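Local coordinates for protein hemoglobin chain d1 (Lumbricus terrestris, PDB 1X9F) that probably carries oxygen as a heme-binding globin subunit of the earthworm's hemoglobin, at residues Asp52-Ser56 with Pro57-Ala61. Residues are numbered along the deposited sequence; the frame is centred on the assembly and turned at random.
Sequences DNIYS and PEFGA
Ser56 and Phe59 meet in a local helix-capping contact, where the loop after helix 21-38 turns into helix 57-75. In globin terms this is the start of the E helix, which bears the distal His62. Ser56 is the N-cap. Its OG accepts a hydrogen bond from Phe59 N at 3.3 Å, with a fairly straight N-H...O angle of 163°. The chi1 of 67° sets OG between the backbone N and the carbonyl carbon of Ser56, and from there it reaches the first turn. The same hydroxyl donates to Asn53 O at 2.8 Å, nearly in line with the C=O bond. Asn53 O also accepts from Ser56 N, which closes a type I turn from Asn53 to Ser56. Gly60 N bonds to Ser56 O at 3.0 Å and begins the helical pattern.

Beside the cap, Ile54 and Phe59 lie side by side and point the same way. Ile54 CG2 sits over one face of the Phe59 ring, 3.8 Å from its centroid and offset toward the rim, a CH-pi contact. The CB of Phe59 already points toward the loop, and with CG anti to the backbone N (chi1 -173°) the ring lies alongside Ile54. Its CD2 also comes to 3.5 Å from Ile54 CA. Glu58 bends at chi2, and its OE1 rests 3.4 Å from Ser56 CB.

The Phe59 ring meets Trp32 edge-to-face and also touches His62; both residues line the carbon monoxide pocket. The side chain of Phe59 lies about 6 Å from the bound carbon monoxide. At the subunit interface, the Tyr55 ring meets Phe123 of a second copy of this protein edge-to-face.

The Ser56 hydroxyl thus uses its proton on the turn and accepts from the helix. The hydroxyl of buried Ser56 is satisfied both as donor and as acceptor, and so ties the loop to the first turn of the distal helix.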
# COMPACT_ATOMS: atom_id res chain seq x y z
N ASP D 52 -7.24 14.60 -25.08
CA ASP D 52 -6.61 15.71 -24.36
C ASP D 52 -6.92 15.65 -22.87
O ASP D 52 -6.29 16.34 -22.06
CB ASP D 52 -7.12 17.04 -24.92
CG ASP D 52 -8.64 17.12 -24.92
OD1 ASP D 52 -9.27 16.48 -25.79
OD2 ASP D 52 -9.29 17.79 -24.09
N ASN D 53 -7.92 14.84 -22.52
CA ASN D 53 -8.33 14.66 -21.14
C ASN D 53 -8.66 13.20 -20.88
O ASN D 53 -9.81 12.77 -21.03
CB ASN D 53 -9.53 15.55 -20.82
CG ASN D 53 -9.95 15.46 -19.36
OD1 ASN D 53 -9.40 14.69 -18.58
ND2 ASN D 53 -10.93 16.27 -18.99
N ILE D 54 -7.66 12.43 -20.49
CA ILE D 54 -7.82 10.98 -20.33
C ILE D 54 -8.63 10.64 -19.08
O ILE D 54 -9.02 9.49 -18.88
CB ILE D 54 -6.44 10.30 -20.31
CG1 ILE D 54 -5.57 10.91 -19.21
CG2 ILE D 54 -5.76 10.45 -21.68
CD1 ILE D 54 -4.41 10.06 -18.81
N TYR D 55 -8.88 11.65 -18.26
CA TYR D 55 -9.68 11.49 -17.05
C TYR D 55 -11.15 11.74 -17.31
O TYR D 55 -11.96 11.67 -16.38
CB TYR D 55 -9.20 12.44 -15.97
CG TYR D 55 -7.80 12.15 -15.52
CD1 TYR D 55 -6.71 12.66 -16.21
CD2 TYR D 55 -7.57 11.36 -14.40
CE1 TYR D 55 -5.42 12.39 -15.81
CE2 TYR D 55 -6.29 11.08 -13.98
CZ TYR D 55 -5.22 11.60 -14.69
OH TYR D 55 -3.93 11.33 -14.28
N SER D 56 -11.50 12.06 -18.55
CA SER D 56 -12.88 12.32 -18.90
C SER D 56 -13.62 11.00 -19.03
O SER D 56 -12.98 9.95 -19.22
CB SER D 56 -12.98 13.13 -20.19
OG SER D 56 -12.53 12.35 -21.29
N PRO D 57 -14.95 11.01 -18.92
CA PRO D 57 -15.72 9.80 -19.15
C PRO D 57 -15.69 9.33 -20.61
O PRO D 57 -15.75 8.12 -20.85
CB PRO D 57 -17.14 10.20 -18.71
CG PRO D 57 -17.18 11.68 -18.91
CD PRO D 57 -15.80 12.15 -18.54
N GLU D 58 -15.57 10.25 -21.57
CA GLU D 58 -15.49 9.87 -22.99
C GLU D 58 -14.27 9.04 -23.27
O GLU D 58 -14.34 8.01 -23.95
CB GLU D 58 -15.45 11.09 -23.91
CG GLU D 58 -16.72 11.92 -23.92
CD GLU D 58 -16.89 12.72 -22.64
OE1 GLU D 58 -15.87 13.08 -22.00
OE2 GLU D 58 -18.05 12.98 -22.27
N PHE D 59 -13.13 9.49 -22.74
CA PHE D 59 -11.91 8.75 -22.96
C PHE D 59 -11.88 7.47 -22.13
O PHE D 59 -11.33 6.45 -22.57
CB PHE D 59 -10.66 9.61 -22.74
CG PHE D 59 -9.40 8.91 -23.12
CD1 PHE D 59 -8.92 8.97 -24.43
CD2 PHE D 59 -8.70 8.15 -22.19
CE1 PHE D 59 -7.74 8.29 -24.79
CE2 PHE D 59 -7.54 7.47 -22.53
CZ PHE D 59 -7.06 7.54 -23.84
N GLY D 60 -12.47 7.51 -20.93
CA GLY D 60 -12.58 6.32 -20.08
C GLY D 60 -13.35 5.22 -20.79
O GLY D 60 -13.01 4.04 -20.69
N ALA D 61 -14.40 5.62 -21.51
CA ALA D 61 -15.17 4.70 -22.33
C ALA D 61 -14.30 4.07 -23.42
O ALA D 61 -14.28 2.84 -23.57
CB ALA D 61 -16.38 5.40 -22.95